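Local coordinates for protein methyltransferase WBDD (PDB 4AZS) that combines kinase and methyltransferase activities in one chain and regulates the chain length of the O antigen in Escherichia coli O9a, at residues L454-A457 with L458-K462; Q444-V447 with E448-N451; I53-Q56 with Y57-S61. All blocks are in the same frame, centred on the assembly; numbering follows the deposited sequence.

Contact 1. Residues L454-A457 with L458-K462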
loop_
_atom_site.group_PDB
_atom_site.type_symbol
_atom_site.label_atom_id
_atom_site.label_comp_id
_atom_site.label_asym_id
_atom_site.label_seq_id
_atom_site.Cartn_x
_atom_site.Cartn_y
_atom_site.Cartn_z
ATOM N N LEU A 454 15.809 41.190 -66.887
ATOM C CA LEU A 454 14.885 40.668 -67.925
ATOM C C LEU A 454 13.492 40.453 -67.373
ATOM O O LEU A 454 12.480 40.773 -68.019
ATOM C CB LEU A 454 15.423 39.352 -68.534
ATOM C CG LEU A 454 14.584 38.781 -69.714
ATOM C CD1 LEU A 454 15.322 38.785 -71.055
ATOM C CD2 LEU A 454 14.282 37.366 -69.308
ATOM N N LEU A 455 13.438 39.870 -66.193
ATOM C CA LEU A 455 12.171 39.629 -65.520
ATOM C C LEU A 455 11.401 40.930 -65.350
ATOM O O LEU A 455 10.184 40.979 -65.613
ATOM C CB LEU A 455 12.432 39.003 -64.155
ATOM C CG LEU A 455 11.474 37.980 -63.575
ATOM C CD1 LEU A 455 11.180 36.906 -64.575
ATOM C CD2 LEU A 455 12.064 37.320 -62.342
ATOM N N LEU A 456 12.106 41.982 -64.922
ATOM C CA LEU A 456 11.477 43.285 -64.732
ATOM C C LEU A 456 11.025 43.868 -66.064
ATOM O O LEU A 456 9.906 44.346 -66.191
ATOM C CB LEU A 456 12.424 44.251 -64.009
ATOM C CG LEU A 456 11.927 45.699 -64.025
ATOM C CD1 LEU A 456 10.614 45.836 -63.257
ATOM C CD2 LEU A 456 12.967 46.651 -63.473
ATOM N N ALA A 457 11.877 43.852 -67.078
ATOM C CA ALA A 457 11.500 44.458 -68.365
ATOM C C ALA A 457 10.276 43.756 -68.958
ATOM O O ALA A 457 9.358 44.408 -69.466
ATOM C CB ALA A 457 12.669 44.456 -69.345
ATOM N N LEU A 458 10.227 42.434 -68.851
ATOM C CA LEU A 458 9.101 41.735 -69.427
ATOM C C LEU A 458 7.858 42.031 -68.572
ATOM O O LEU A 458 6.757 42.168 -69.112
ATOM C CB LEU A 458 9.372 40.241 -69.583
ATOM C CG LEU A 458 10.294 39.839 -70.728
ATOM C CD1 LEU A 458 10.640 38.364 -70.673
ATOM C CD2 LEU A 458 9.686 40.152 -72.074
ATOM N N PHE A 459 8.033 42.160 -67.258
ATOM C CA PHE A 459 6.929 42.454 -66.387
ATOM C C PHE A 459 6.261 43.778 -66.741
ATOM O O PHE A 459 5.056 43.849 -66.839
ATOM C CB PHE A 459 7.355 42.484 -64.921
ATOM C CG PHE A 459 6.270 42.982 -64.009
ATOM C CD1 PHE A 459 5.336 42.105 -63.492
ATOM C CD2 PHE A 459 6.158 44.340 -63.722
ATOM C CE1 PHE A 459 4.325 42.558 -62.657
ATOM C CE2 PHE A 459 5.148 44.804 -62.890
ATOM C CZ PHE A 459 4.246 43.909 -62.346
ATOM N N GLU A 460 7.057 44.806 -66.969
ATOM C CA GLU A 460 6.546 46.113 -67.387
ATOM C C GLU A 460 5.802 46.142 -68.733
ATOM O O GLU A 460 4.999 47.023 -68.993
ATOM C CB GLU A 460 7.710 47.113 -67.407
ATOM C CG GLU A 460 8.129 47.530 -65.983
ATOM C CD GLU A 460 9.500 48.211 -65.908
ATOM O OE1 GLU A 460 10.139 48.424 -66.975
ATOM O OE2 GLU A 460 9.950 48.526 -64.769
ATOM N N LYS A 461 6.054 45.178 -69.606
ATOM C CA LYS A 461 5.423 45.186 -70.898
ATOM C C LYS A 461 4.446 44.035 -71.015
ATOM O O LYS A 461 4.057 43.663 -72.124
ATOM C CB LYS A 461 6.503 45.068 -71.973
ATOM C CG LYS A 461 7.528 46.195 -71.922
ATOM C CD LYS A 461 6.969 47.504 -72.486
ATOM C CE LYS A 461 7.972 48.633 -72.304
ATOM N NZ LYS A 461 7.804 49.746 -73.273
ATOM N N LYS A 462 4.075 43.438 -69.882
ATOM C CA LYS A 462 3.314 42.194 -69.937
ATOM C C LYS A 462 1.978 42.353 -70.688
ATOM O O LYS A 462 1.550 41.421 -71.339
ATOM C CB LYS A 462 3.104 41.558 -68.559
ATOM C CG LYS A 462 2.324 42.407 -67.586
ATOM C CD LYS A 462 2.313 41.735 -66.223
ATOM C CE LYS A 462 1.598 42.598 -65.193
ATOM N NZ LYS A 462 2.210 43.960 -65.163
#

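Contact 2. Residues Q444-V447 with E448-N451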
loop_
_atom_site.group_PDB
_atom_site.type_symbol
_atom_site.label_atom_id
_atom_site.label_comp_id
_atom_site.label_asym_id
_atom_site.label_seq_id
_atom_site.Cartn_x
_atom_site.Cartn_y
_atom_site.Cartn_z
ATOM N N GLN A 444 10.318 31.255 -72.897
ATOM C CA GLN A 444 10.782 31.109 -74.281
ATOM C C GLN A 444 12.198 31.647 -74.465
ATOM O O GLN A 444 12.725 31.575 -75.555
ATOM C CB GLN A 444 9.874 31.872 -75.236
ATOM C CG GLN A 444 8.441 31.393 -75.220
ATOM C CD GLN A 444 8.370 29.889 -75.267
ATOM O OE1 GLN A 444 8.922 29.262 -76.176
ATOM N NE2 GLN A 444 7.770 29.301 -74.253
ATOM N N GLU A 445 12.762 32.253 -73.425
ATOM C CA GLU A 445 14.094 32.822 -73.491
ATOM C C GLU A 445 15.173 31.771 -73.262
ATOM O O GLU A 445 15.067 30.952 -72.358
ATOM C CB GLU A 445 14.292 33.868 -72.400
ATOM C CG GLU A 445 13.460 35.111 -72.593
ATOM C CD GLU A 445 13.984 36.022 -73.640
ATOM O OE1 GLU A 445 15.120 35.817 -74.123
ATOM O OE2 GLU A 445 13.294 37.026 -73.912
ATOM N N PRO A 446 16.263 31.848 -74.023
ATOM C CA PRO A 446 17.382 30.981 -73.657
ATOM C C PRO A 446 17.774 31.283 -72.239
ATOM O O PRO A 446 17.677 32.432 -71.798
ATOM C CB PRO A 446 18.505 31.380 -74.579
ATOM C CG PRO A 446 18.045 32.599 -75.332
ATOM C CD PRO A 446 16.561 32.775 -75.128
ATOM N N VAL A 447 18.233 30.251 -71.556
ATOM C CA VAL A 447 18.407 30.267 -70.140
ATOM C C VAL A 447 19.546 31.192 -69.721
ATOM O O VAL A 447 19.430 31.834 -68.694
ATOM C CB VAL A 447 18.576 28.823 -69.630
ATOM C CG1 VAL A 447 19.308 28.750 -68.312
ATOM C CG2 VAL A 447 17.188 28.234 -69.497
ATOM N N GLU A 448 20.608 31.283 -70.522
ATOM C CA GLU A 448 21.677 32.228 -70.217
ATOM C C GLU A 448 21.134 33.649 -70.141
ATOM O O GLU A 448 21.830 34.509 -69.674
ATOM C CB GLU A 448 22.813 32.183 -71.251
ATOM C CG GLU A 448 22.425 32.671 -72.659
ATOM C CD GLU A 448 23.535 32.476 -73.695
ATOM O OE1 GLU A 448 24.703 32.245 -73.313
ATOM O OE2 GLU A 448 23.244 32.552 -74.913
ATOM N N ARG A 449 19.920 33.912 -70.622
ATOM C CA ARG A 449 19.375 35.272 -70.581
ATOM C C ARG A 449 18.453 35.528 -69.400
ATOM O O ARG A 449 17.986 36.650 -69.235
ATOM C CB ARG A 449 18.666 35.631 -71.906
ATOM C CG ARG A 449 19.650 35.920 -73.013
ATOM C CD ARG A 449 19.028 36.213 -74.375
ATOM N NE ARG A 449 18.003 37.253 -74.330
ATOM C CZ ARG A 449 18.174 38.564 -74.594
ATOM N NH1 ARG A 449 19.371 39.067 -74.915
ATOM N NH2 ARG A 449 17.118 39.396 -74.533
ATOM N N TRP A 450 18.207 34.520 -68.561
ATOM C CA TRP A 450 17.312 34.681 -67.415
ATOM C C TRP A 450 18.006 35.471 -66.328
ATOM O O TRP A 450 19.090 35.078 -65.876
ATOM C CB TRP A 450 16.916 33.350 -66.820
ATOM C CG TRP A 450 15.959 32.549 -67.633
ATOM C CD1 TRP A 450 15.786 32.571 -68.994
ATOM C CD2 TRP A 450 15.023 31.532 -67.142
ATOM N NE1 TRP A 450 14.840 31.673 -69.364
ATOM C CE2 TRP A 450 14.356 31.003 -68.309
ATOM C CE3 TRP A 450 14.704 31.016 -65.891
ATOM C CZ2 TRP A 450 13.388 30.021 -68.219
ATOM C CZ3 TRP A 450 13.748 30.008 -65.809
ATOM C CH2 TRP A 450 13.087 29.538 -66.942
ATOM N N ASN A 451 17.415 36.597 -65.929
ATOM C CA ASN A 451 17.964 37.422 -64.816
ATOM C C ASN A 451 16.936 38.438 -64.450
ATOM O O ASN A 451 15.852 38.438 -65.045
ATOM C CB ASN A 451 19.287 38.083 -65.185
ATOM C CG ASN A 451 19.156 39.061 -66.329
ATOM O OD1 ASN A 451 18.194 39.793 -66.428
ATOM N ND2 ASN A 451 20.126 39.065 -67.202
#

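Contact 3. Residues I53-Q56 with Y57-S61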
loop_
_atom_site.group_PDB
_atom_site.type_symbol
_atom_site.label_atom_id
_atom_site.label_comp_id
_atom_site.label_asym_id
_atom_site.label_seq_id
_atom_site.Cartn_x
_atom_site.Cartn_y
_atom_site.Cartn_z
ATOM N N ILE A 53 28.223 43.218 -12.288
ATOM C CA ILE A 53 26.946 43.791 -11.854
ATOM C C ILE A 53 27.038 45.350 -11.805
ATOM O O ILE A 53 26.103 46.028 -12.182
ATOM C CB ILE A 53 26.515 43.209 -10.504
ATOM C CG1 ILE A 53 25.975 41.805 -10.710
ATOM C CG2 ILE A 53 25.450 44.033 -9.840
ATOM C CD1 ILE A 53 25.831 41.067 -9.398
ATOM N N THR A 54 28.174 45.885 -11.357
ATOM C CA THR A 54 28.377 47.333 -11.341
ATOM C C THR A 54 28.397 47.934 -12.755
ATOM O O THR A 54 27.911 49.036 -12.968
ATOM C CB THR A 54 29.671 47.708 -10.616
ATOM O OG1 THR A 54 30.767 47.152 -11.310
ATOM C CG2 THR A 54 29.719 47.158 -9.222
ATOM N N GLU A 55 28.947 47.212 -13.727
ATOM C CA GLU A 55 28.913 47.645 -15.128
ATOM C C GLU A 55 27.455 47.760 -15.617
ATOM O O GLU A 55 27.056 48.736 -16.246
ATOM C CB GLU A 55 29.726 46.667 -15.983
ATOM C CG GLU A 55 29.298 46.479 -17.435
ATOM C CD GLU A 55 30.131 45.398 -18.148
ATOM O OE1 GLU A 55 31.310 45.166 -17.762
ATOM O OE2 GLU A 55 29.607 44.783 -19.103
ATOM N N GLN A 56 26.634 46.764 -15.302
ATOM C CA GLN A 56 25.249 46.762 -15.723
ATOM C C GLN A 56 24.450 47.813 -14.951
ATOM O O GLN A 56 23.595 48.467 -15.532
ATOM C CB GLN A 56 24.621 45.384 -15.506
ATOM C CG GLN A 56 25.115 44.285 -16.454
ATOM C CD GLN A 56 24.955 44.653 -17.918
ATOM O OE1 GLN A 56 24.036 45.380 -18.323
ATOM N NE2 GLN A 56 25.900 44.236 -18.698
ATOM N N TYR A 57 24.710 47.951 -13.645
ATOM C CA TYR A 57 24.150 49.060 -12.870
ATOM C C TYR A 57 24.416 50.407 -13.582
ATOM O O TYR A 57 23.490 51.165 -13.816
ATOM C CB TYR A 57 24.689 49.095 -11.448
ATOM C CG TYR A 57 24.133 50.259 -10.639
ATOM C CD1 TYR A 57 24.719 51.535 -10.701
ATOM C CD2 TYR A 57 22.992 50.101 -9.879
ATOM C CE1 TYR A 57 24.184 52.608 -9.984
ATOM C CE2 TYR A 57 22.456 51.145 -9.181
ATOM C CZ TYR A 57 23.046 52.396 -9.229
ATOM O OH TYR A 57 22.460 53.391 -8.517
ATOM N N ASP A 58 25.665 50.674 -13.954
ATOM C CA ASP A 58 26.035 51.958 -14.581
ATOM C C ASP A 58 25.318 52.151 -15.900
ATOM O O ASP A 58 24.791 53.236 -16.167
ATOM C CB ASP A 58 27.551 52.038 -14.831
ATOM C CG ASP A 58 28.348 52.144 -13.562
ATOM O OD1 ASP A 58 27.783 52.530 -12.541
ATOM O OD2 ASP A 58 29.562 51.859 -13.588
ATOM N N ASN A 59 25.272 51.099 -16.736
ATOM C CA ASN A 59 24.568 51.187 -18.008
ATOM C C ASN A 59 23.134 51.587 -17.781
ATOM O O ASN A 59 22.589 52.426 -18.475
ATOM C CB ASN A 59 24.576 49.840 -18.761
ATOM C CG ASN A 59 25.945 49.472 -19.279
ATOM O OD1 ASN A 59 26.846 50.314 -19.354
ATOM N ND2 ASN A 59 26.110 48.204 -19.659
ATOM N N LEU A 60 22.474 50.952 -16.834
ATOM C CA LEU A 60 21.039 51.197 -16.710
ATOM C C LEU A 60 20.845 52.543 -16.033
ATOM O O LEU A 60 19.906 53.261 -16.332
ATOM C CB LEU A 60 20.354 50.080 -15.935
ATOM C CG LEU A 60 18.832 50.221 -15.780
ATOM C CD1 LEU A 60 18.085 50.294 -17.105
ATOM C CD2 LEU A 60 18.379 49.020 -14.987
ATOM N N SER A 61 21.730 52.888 -15.105
ATOM C CA SER A 61 21.601 54.168 -14.435
ATOM C C SER A 61 21.828 55.317 -15.455
ATOM O O SER A 61 21.131 56.321 -15.429
ATOM C CB SER A 61 22.612 54.295 -13.293
ATOM O OG SER A 61 22.486 55.569 -12.702
#

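Contact 1. Residues L454-A457 with L458-K462
Leu454 and Leu458 open a run of four i to i+4 pairings on α-helix 452-460, which packs among helices 341-357, 397-410 and 435-443, consistent with the helical lobe of a protein kinase. Leu454 O accepts the N-H of Leu458 at 2.9 Å (N to O), a fairly straight bond with an N-H...O angle of 163°. The two leucine side chains lie alongside each other and point the same way, with Leu454 CD2 4.0 Å from Leu458 CD1. Leu455 contributes its carbonyl: O takes the N-H of Phe459 at 3.0 Å, a more bent bond (147°), and is shared with Trp438 NE1, while the isobutyl group packs on Val400, Phe403 and Phe404. At Leu456 the backbone bond, Glu460 N to Leu456 O at 3.0 Å, is accompanied by a side-chain crossing. The Leu456 CG stands opposite its own backbone N (chi1 169°), and Glu460 is extended beyond CG, which brings the Leu456 methyl CD1 to 3.2 Å from Glu460 OE2. That is a close approach of a carboxylate oxygen to an apolar group. Leu456 also meets Arg350 and Ala353 of helix 341-357. Ala457 closes the series with a weak bond: its O is 3.4 Å from Lys461 N, and Lys461 chi1, with CG beside its own backbone N, puts that CG 3.5 Å from the same Ala457 O.

Contact 2. Residues Q444-V447 with E448-N451
Val447 lies over a face of the Trp450 indole: its CA is 4.0 Å from the centroid of the five-membered ring and 27° off the normal, a CH-pi contact. Its methyl CG2 also sits above the ring plane, displaced toward the rim, 4.1 Å from Trp450 CE2. Glu445 occupies the indole edge, where Trp450 NE1 donates to Glu445 O at 3.1 Å; the donor stands 45° out of the carbonyl plane, so the bond does not use an in-plane lone pair. The other flat pair is a salt bridge. Arg449 NE reaches Glu445 OE1 at 3.2 Å on the syn side of the carboxylate, with the oxygen close to the guanidinium plane, and the two planes are 29° apart. Glu445 folds back at chi2 to present this oxygen, while Pro446 CG runs alongside Arg449 CD at 3.9 Å.

The backbone makes a 3-10 turn between helices 435-443 and 452-460. Its i to i+3 bond from Trp450 N to Val447 O measures 3.0 Å, the N-H pointing straight at the oxygen although the donor stands above the carbonyl plane; the preceding one, Arg449 N to Pro446 O, is doubtful because that nitrogen is modelled too close to a neighbour. Asn451 then takes the N-cap position of helix 452-460, its OD1 accepting the N-H of Leu454. Trp450 also meets Trp443 edge-to-face and packs on Val400 and Phe404 of helix 397-410, and Pro446 and Glu448 touch Gln470 of the second subunit.

Contact 3. Residues I53-Q56 with Y57-S61
Gln56 and Asn59 bring their side-chain amides together across one turn of helix. The two planes stand almost perpendicular, 83° apart, and the groups approach only to 3.7 Å between Gln56 OE1 and Asn59 ND2, near each other but not bonded.

The backbone supplies the hydrogen bonds. Tyr57 N is 2.8 Å from Ile53 O with an N-H...O angle of 170°. Asp58 N follows to Thr54 O at 2.9 Å, then Asn59 N to Glu55 O and Leu60 N to Gln56 O, the last two both 3.0 Å long. The four i to i+4 bonds are those of a regular α-helix.

Polar side chains meet two of the same carbonyls without bonding to them. Asp58 OD2 lies 3.3 Å from Thr54 O, both acceptors; Asp58 OD1, the other oxygen, is salt-bridged to Lys87. Asn59, with CG turned opposite its carbonyl carbon (chi1 -70°), brings that CG to 3.3 Å from Glu55 O.

Tyr57, Leu60 and the Gln56 side chain face the sheet and its loops. The Tyr57 ring is directed to Lys87 and Ala89, with its hydroxyl bonded to Leu68 N, and Leu60 rests on Leu68 and Ala169. The polar Gln56 lies apart from these, on Ile171 of strand 169-173. Helix 47-64 thereby flanks a seven-stranded sheet of order 3-2-1-4-5-7-6, the Rossmann-like fold of class I methyltransferases, with the Ile53 side chain about 8 Å from the bound S-adenosylmethionine.

Overall arrangement
From the N terminus, contact 3 comes first, within helix 47-64 of the methyltransferase part, and ties that helix to the strand 169-173 side of the sheet. The chain then runs on into what is consistent with the helical lobe of the kinase part, where contact 2 closes the short loop between helices 435-443 and 452-460, and contact 1 follows on the second of these helices. All three are local and in series, so none nests in or crosses another. Contacts 1 and 2 adjoin, their centres about 13 Å apart, with Leu454 CD2 3.8 Å from Arg449 O. Contact 3 lies across the chain's centre, about 56 Å from contact 1 and about 59 Å from contact 2, centre to centre.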